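Local coordinates for protein exonuclease VapC9 (Pyrobaculum aerophilum, PDB 1V8P) that works as a magnesium-dependent PIN-domain nuclease with slow exonuclease activity on single-stranded DNA, and is probably the ribonuclease toxin of a toxin-antitoxin pair, at residues 34-38 and 63-68; 54-58 and 93-98; 120-125 and 138-143. The protein carries 1 engineered substitution. All coordinates share one frame; numbering follows the deposited sequence.

Overall arrangement
All three contacts are partly buried within one PIN domain. Contact 2 is the backbone-bonded one: strands 54-56 and 94-95 pair at one edge of the parallel sheet, and just past the pairing His58 and Asp98 reach the second subunit. Contact 1 packs two helices through alanines and one tyrosine, without a hydrogen bond between its segments. In contact 3 a small apolar patch gives way to a carboxylate-to-backbone bond near the surface. Contacts 1 and 2 share the chain from strand 54-56 into helix 58-73, meet where Leu37 packs on Phe93, and both touch the second subunit. Contact 3 packs on contact 2 through Val123, and Tyr120 reaches Glu63 of contact 1.

Contact 1 (34-38 and 63-68); sequences ASALY and EAGNAL
Ala34, in the first turn of its helix, sets its methyl group against Glu63: CB lies 3.4 Å from Glu63 CB and 3.5 Å from Glu63 OE2. The glutamate chain can run past the methyl because CG is anti to the carbonyl carbon (chi1 -74°) and the chain stays extended beyond it. Its polar end is taken by Tyr120, whose OH is hydrogen-bonded to OE2; the side chain of Glu63 lies about 5 Å, nearest atoms, from that of Asp117, a predicted magnesium ligand. Leu37, a turn further on, brings CD1 to 4.3 Å from Ala64 CB, and both residues also rest on Leu86 of helix 79-91. Here the helix that follows the first strand of the PIN domain crosses helix 58-73 at -66°, the short axes 9.5 Å apart at closest. Tyr38 lays its ring across to helix 58-73. Ala64 O stands at the ring edge, 3.7 Å from Tyr38 CE1, whereas Ala67 CB meets the ring obliquely, 3.8 Å from the same CE1. The hydroxyl ends beside Leu68, with Tyr38 OH 3.6 Å from Leu68 CB; Leu68 N is near too, but the angle is too poor for a hydrogen bond.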
# COMPACT_ATOMS: atom_id res chain seq x y z
N ALA C 34 14.14 -6.22 -1.80
CA ALA C 34 13.38 -6.86 -0.75
C ALA C 34 12.82 -8.23 -1.11
O ALA C 34 12.94 -9.17 -0.32
CB ALA C 34 12.25 -5.94 -0.28
N SER C 35 12.22 -8.36 -2.29
CA SER C 35 11.67 -9.66 -2.66
C SER C 35 12.75 -10.72 -2.80
O SER C 35 12.54 -11.87 -2.43
CB SER C 35 10.85 -9.56 -3.95
OG SER C 35 11.68 -9.63 -5.09
N ALA C 36 13.92 -10.33 -3.34
CA ALA C 36 15.03 -11.27 -3.51
C ALA C 36 15.66 -11.60 -2.17
O ALA C 36 15.89 -12.77 -1.84
CB ALA C 36 16.08 -10.68 -4.43
N LEU C 37 15.96 -10.54 -1.43
CA LEU C 37 16.55 -10.65 -0.11
C LEU C 37 15.73 -11.67 0.68
O LEU C 37 16.28 -12.57 1.32
CB LEU C 37 16.54 -9.28 0.58
CG LEU C 37 17.17 -9.06 1.96
CD1 LEU C 37 16.38 -9.76 3.04
CD2 LEU C 37 18.60 -9.54 1.93
N TYR C 38 14.41 -11.53 0.61
CA TYR C 38 13.53 -12.44 1.31
C TYR C 38 13.74 -13.89 0.89
O TYR C 38 13.76 -14.78 1.72
CB TYR C 38 12.07 -12.05 1.08
CG TYR C 38 11.27 -11.94 2.37
CD1 TYR C 38 11.51 -10.90 3.27
CD2 TYR C 38 10.30 -12.88 2.69
CE1 TYR C 38 10.80 -10.80 4.46
CE2 TYR C 38 9.58 -12.80 3.87
CZ TYR C 38 9.83 -11.76 4.76
OH TYR C 38 9.11 -11.67 5.93
N GLU C 63 11.73 -2.37 3.71
CA GLU C 63 10.84 -3.23 2.94
C GLU C 63 10.84 -4.66 3.45
O GLU C 63 9.79 -5.28 3.48
CB GLU C 63 11.22 -3.21 1.46
CG GLU C 63 10.82 -1.94 0.78
CD GLU C 63 11.15 -1.95 -0.69
OE1 GLU C 63 10.40 -1.32 -1.46
OE2 GLU C 63 12.17 -2.58 -1.06
N ALA C 64 12.00 -5.18 3.84
CA ALA C 64 12.05 -6.55 4.37
C ALA C 64 11.29 -6.55 5.68
O ALA C 64 10.52 -7.46 5.96
CB ALA C 64 13.49 -6.99 4.59
N GLY C 65 11.50 -5.50 6.48
CA GLY C 65 10.81 -5.39 7.75
C GLY C 65 9.30 -5.35 7.59
O GLY C 65 8.56 -6.07 8.25
N ASN C 66 8.83 -4.50 6.69
CA ASN C 66 7.41 -4.36 6.44
C ASN C 66 6.78 -5.67 6.00
O ASN C 66 5.62 -5.93 6.28
CB ASN C 66 7.17 -3.29 5.38
CG ASN C 66 5.76 -2.75 5.42
OD1 ASN C 66 4.96 -3.01 4.51
ND2 ASN C 66 5.43 -1.99 6.48
N ALA C 67 7.55 -6.51 5.31
CA ALA C 67 7.02 -7.79 4.86
C ALA C 67 6.86 -8.74 6.06
O ALA C 67 5.82 -9.40 6.20
CB ALA C 67 7.94 -8.42 3.83
N LEU C 68 7.87 -8.79 6.92
CA LEU C 68 7.83 -9.66 8.10
C LEU C 68 6.68 -9.17 8.99
O LEU C 68 5.93 -9.96 9.58
CB LEU C 68 9.14 -9.59 8.88
CG LEU C 68 9.61 -10.84 9.66
CD1 LEU C 68 10.26 -10.38 10.95
CD2 LEU C 68 8.46 -11.78 9.95

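Contact 2 (54-58 and 93-98); sequences LAILH and FKVLED
Ile56 grips the neighbouring strand through both its backbone polar atoms: Ile56 N donates to Lys94 O at 2.9 Å, and Ile56 O accepts from Leu96 N at 3.0 Å. The two partners flank Val95, the pattern of parallel pairing, and both donors lie nearly along the C=O axis. A weak third bond, Lys94 N to Leu54 O at 3.5 Å, extends the pairing backwards. On the Ile56 face, the isoleucine holds CG1 between its backbone N and carbonyl carbon (chi1 58°); CG1 then lies 3.9 Å from Val95 CG2, while the CG2 branch approaches Phe93 CD2 obliquely. Leu54 CB meets the same ring at CE2, 3.6 Å away, and Trp47 touches it from beyond the two segments. On the other face, that of Ala55, Ala55 CB packs against Leu96 CD2 at 3.8 Å, and Leu57 reaches Leu96 CB with its CD2. These two strands join through helices 58-73 and 79-91 as a beta-alpha-beta crossover at one edge of the PIN-domain sheet, with strand 30-32 bonded to Ala55 on the inner side. Beyond the pairing, Val95 CG1 sits squarely over the His58 ring in a CH-pi contact, 3.6 Å from its centroid. Asp98 OD2 stands at the ring edge by CD2, the carboxylate plane turned 68° from the ring. Asp98 OD2 is hydrogen-bonded to Tyr62 OH of the second subunit. His58 ND1 and Asp98 OD1 bond reciprocally with Asp98 and His58 of that subunit, and the two His58 rings stack.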
# COMPACT_ATOMS: atom_id res chain seq x y z
N LEU C 54 27.30 -8.86 -3.11
CA LEU C 54 25.93 -8.37 -3.02
C LEU C 54 25.74 -7.11 -2.20
O LEU C 54 26.43 -6.88 -1.22
CB LEU C 54 25.00 -9.44 -2.43
CG LEU C 54 25.08 -10.89 -2.88
CD1 LEU C 54 25.36 -10.97 -4.38
CD2 LEU C 54 26.16 -11.60 -2.07
N ALA C 55 24.77 -6.30 -2.62
CA ALA C 55 24.45 -5.07 -1.92
C ALA C 55 22.93 -4.82 -1.93
O ALA C 55 22.19 -5.45 -2.68
CB ALA C 55 25.17 -3.90 -2.56
N ILE C 56 22.50 -3.91 -1.08
CA ILE C 56 21.10 -3.52 -0.94
C ILE C 56 21.11 -2.02 -0.79
O ILE C 56 22.17 -1.40 -0.72
CB ILE C 56 20.44 -4.07 0.36
CG1 ILE C 56 21.24 -3.59 1.58
CG2 ILE C 56 20.31 -5.59 0.30
CD1 ILE C 56 20.86 -4.24 2.88
N LEU C 57 19.93 -1.43 -0.72
CA LEU C 57 19.81 -0.00 -0.53
C LEU C 57 19.31 0.14 0.91
O LEU C 57 18.91 -0.85 1.52
CB LEU C 57 18.78 0.58 -1.50
CG LEU C 57 18.94 0.40 -3.02
CD1 LEU C 57 17.84 1.19 -3.73
CD2 LEU C 57 20.28 0.91 -3.46
N HIS C 58 19.33 1.34 1.48
CA HIS C 58 18.81 1.48 2.84
C HIS C 58 17.33 1.05 2.80
O HIS C 58 16.84 0.37 3.71
CB HIS C 58 18.90 2.93 3.31
CG HIS C 58 20.28 3.37 3.67
ND1 HIS C 58 20.93 2.96 4.81
CD2 HIS C 58 21.14 4.20 3.03
CE1 HIS C 58 22.13 3.51 4.86
NE2 HIS C 58 22.28 4.27 3.79
N PHE C 93 25.00 -7.70 4.01
CA PHE C 93 25.08 -6.94 2.77
C PHE C 93 25.67 -5.57 2.87
O PHE C 93 25.54 -4.91 3.90
CB PHE C 93 23.70 -6.80 2.15
CG PHE C 93 23.09 -8.09 1.70
CD1 PHE C 93 22.71 -9.05 2.62
CD2 PHE C 93 22.89 -8.34 0.35
CE1 PHE C 93 22.14 -10.25 2.21
CE2 PHE C 93 22.32 -9.53 -0.07
CZ PHE C 93 21.94 -10.49 0.86
N LYS C 94 26.29 -5.13 1.78
CA LYS C 94 26.88 -3.81 1.67
C LYS C 94 25.68 -2.92 1.36
O LYS C 94 24.80 -3.32 0.61
CB LYS C 94 27.87 -3.77 0.50
CG LYS C 94 29.03 -2.78 0.64
CD LYS C 94 28.58 -1.31 0.65
CE LYS C 94 29.79 -0.36 0.71
NZ LYS C 94 29.42 1.09 0.72
N VAL C 95 25.64 -1.73 1.93
CA VAL C 95 24.52 -0.83 1.69
C VAL C 95 25.00 0.33 0.85
O VAL C 95 25.94 1.02 1.22
CB VAL C 95 23.95 -0.32 3.03
CG1 VAL C 95 22.73 0.55 2.80
CG2 VAL C 95 23.60 -1.50 3.91
N LEU C 96 24.34 0.55 -0.28
CA LEU C 96 24.71 1.65 -1.17
C LEU C 96 24.08 2.94 -0.70
O LEU C 96 23.21 2.94 0.17
CB LEU C 96 24.28 1.34 -2.60
CG LEU C 96 24.71 -0.06 -3.04
CD1 LEU C 96 24.39 -0.27 -4.51
CD2 LEU C 96 26.20 -0.22 -2.78
N GLU C 97 24.53 4.05 -1.28
CA GLU C 97 24.00 5.37 -0.93
C GLU C 97 22.63 5.55 -1.55
O GLU C 97 22.29 4.90 -2.52
CB GLU C 97 24.90 6.48 -1.47
CG GLU C 97 26.34 6.47 -1.00
CD GLU C 97 27.10 7.74 -1.40
OE1 GLU C 97 26.94 8.20 -2.56
OE2 GLU C 97 27.85 8.27 -0.56
N ASP C 98 21.86 6.46 -1.00
CA ASP C 98 20.55 6.71 -1.56
C ASP C 98 20.71 7.43 -2.90
O ASP C 98 21.58 8.27 -3.06
CB ASP C 98 19.71 7.57 -0.61
CG ASP C 98 19.50 6.90 0.73
OD1 ASP C 98 19.44 7.63 1.74
OD2 ASP C 98 19.40 5.65 0.77

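Contact 3 (120-125 and 138-143); sequences YAYVAE and LLAKTK
Glu125 stretches its side chain across the end of helix 136-141, its carboxylate overlapping the backbone of Thr142 and Lys143. Lys143 N donates to Glu125 OE2 at 3.0 Å, approaching from above the carboxylate plane, 36° out of it. The extended glutamate chain gives the reach this bond requires. The aliphatic part of Lys143 crosses the carboxylate obliquely, with CG 3.6 Å from OE2; the ammonium does not close an ion pair here, Lys143 NZ remaining 4.7 Å from Glu125 OE2. Glu125 OE1 instead makes a salt bridge to Arg111 NH2 of helix 101-111. Lys141 NZ is hydrogen-bonded to the carbonyl of the same arginine, so one helix end is tied to both segments. One turn back along helix 115-127, Ala121 CB nestles against Thr142 OG1 at 3.5 Å. That hydroxyl donates to Leu138 O at 3.0 Å, tilted 32° from the carbonyl plane. With OG1 anti to its own carbonyl carbon (chi1 -53°), the threonine both closes this bond over the last helical turn and places CG2 on the Glu125 side. Helices 115-127 and 136-141 are joined through strand 130-132, an outer strand of the parallel PIN-domain sheet, and Ala124, Leu138 and Thr142 all touch Leu131 on it. Deeper in, Leu138 splays its two methyls against helix 115-127, CD2 lying 4.3 Å from Ala121 CB and CD1 4.4 Å from Tyr120 CB. The end of Tyr120 leads away from this packing toward the predicted magnesium site; its side chain comes within about 3 Å, nearest atoms, of that of Asp33, a predicted ligand, and its hydroxyl is hydrogen-bonded to Thr60 OG1.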
# COMPACT_ATOMS: atom_id res chain seq x y z
N TYR C 120 15.43 0.81 -7.30
CA TYR C 120 16.25 -0.34 -7.63
C TYR C 120 16.74 -0.36 -9.09
O TYR C 120 17.91 -0.61 -9.36
CB TYR C 120 15.50 -1.62 -7.31
CG TYR C 120 15.34 -1.81 -5.83
CD1 TYR C 120 14.17 -1.41 -5.17
CD2 TYR C 120 16.37 -2.37 -5.07
CE1 TYR C 120 14.04 -1.55 -3.80
CE2 TYR C 120 16.25 -2.52 -3.70
CZ TYR C 120 15.08 -2.11 -3.07
OH TYR C 120 14.95 -2.28 -1.71
N ALA C 121 15.83 -0.09 -10.02
CA ALA C 121 16.16 -0.07 -11.44
C ALA C 121 17.23 0.99 -11.71
O ALA C 121 18.22 0.73 -12.39
CB ALA C 121 14.89 0.22 -12.27
N TYR C 122 17.02 2.19 -11.17
CA TYR C 122 17.96 3.28 -11.36
C TYR C 122 19.36 3.00 -10.82
O TYR C 122 20.35 3.25 -11.51
CB TYR C 122 17.42 4.56 -10.73
CG TYR C 122 18.37 5.72 -10.89
CD1 TYR C 122 18.38 6.49 -12.06
CD2 TYR C 122 19.30 6.01 -9.90
CE1 TYR C 122 19.32 7.52 -12.24
CE2 TYR C 122 20.24 7.02 -10.06
CZ TYR C 122 20.25 7.77 -11.23
OH TYR C 122 21.21 8.76 -11.35
N VAL C 123 19.46 2.49 -9.60
CA VAL C 123 20.76 2.22 -9.00
C VAL C 123 21.50 1.12 -9.70
O VAL C 123 22.72 1.22 -9.90
CB VAL C 123 20.62 1.84 -7.51
CG1 VAL C 123 21.99 1.44 -6.93
CG2 VAL C 123 20.04 3.00 -6.76
N ALA C 124 20.79 0.07 -10.06
CA ALA C 124 21.43 -1.05 -10.74
C ALA C 124 22.00 -0.59 -12.09
O ALA C 124 23.19 -0.77 -12.37
CB ALA C 124 20.44 -2.18 -10.94
N GLU C 125 21.15 0.02 -12.91
CA GLU C 125 21.56 0.50 -14.22
C GLU C 125 22.58 1.64 -14.19
O GLU C 125 23.47 1.71 -15.04
CB GLU C 125 20.33 0.90 -15.05
CG GLU C 125 19.65 -0.29 -15.74
CD GLU C 125 18.35 0.06 -16.47
OE1 GLU C 125 18.26 1.17 -17.05
OE2 GLU C 125 17.42 -0.78 -16.47
N LEU C 138 9.71 -5.92 -12.49
CA LEU C 138 11.05 -5.32 -12.42
C LEU C 138 12.03 -6.03 -13.36
O LEU C 138 12.82 -5.39 -14.05
CB LEU C 138 11.61 -5.38 -10.99
CG LEU C 138 11.65 -4.12 -10.12
CD1 LEU C 138 12.52 -4.43 -8.90
CD2 LEU C 138 12.23 -2.91 -10.87
N LEU C 139 12.00 -7.36 -13.36
CA LEU C 139 12.87 -8.12 -14.23
C LEU C 139 12.68 -7.63 -15.66
O LEU C 139 13.62 -7.52 -16.43
CB LEU C 139 12.53 -9.60 -14.15
CG LEU C 139 12.95 -10.36 -12.88
CD1 LEU C 139 12.04 -11.56 -12.66
CD2 LEU C 139 14.40 -10.79 -13.02
N ALA C 140 11.44 -7.32 -16.01
CA ALA C 140 11.13 -6.88 -17.35
C ALA C 140 11.67 -5.50 -17.70
O ALA C 140 12.21 -5.30 -18.79
CB ALA C 140 9.61 -6.90 -17.57
N LYS C 141 11.55 -4.56 -16.78
CA LYS C 141 11.96 -3.20 -17.05
C LYS C 141 13.35 -2.78 -16.57
O LYS C 141 13.71 -1.61 -16.66
CB LYS C 141 10.89 -2.27 -16.50
CG LYS C 141 9.50 -2.63 -17.04
CD LYS C 141 8.39 -1.78 -16.44
CE LYS C 141 7.05 -2.09 -17.08
NZ LYS C 141 5.95 -1.28 -16.46
N THR C 142 14.12 -3.74 -16.08
CA THR C 142 15.46 -3.46 -15.60
C THR C 142 16.47 -4.31 -16.37
O THR C 142 16.57 -5.52 -16.18
CB THR C 142 15.60 -3.76 -14.09
OG1 THR C 142 14.58 -3.06 -13.37
CG2 THR C 142 16.97 -3.30 -13.58
N LYS C 143 17.24 -3.65 -17.22
CA LYS C 143 18.24 -4.30 -18.05
C LYS C 143 19.27 -5.07 -17.27
O LYS C 143 19.96 -4.52 -16.42
CB LYS C 143 18.92 -3.25 -18.93
CG LYS C 143 17.91 -2.37 -19.62
CD LYS C 143 18.54 -1.38 -20.55
CE LYS C 143 17.58 -0.20 -20.78
NZ LYS C 143 16.18 -0.69 -21.02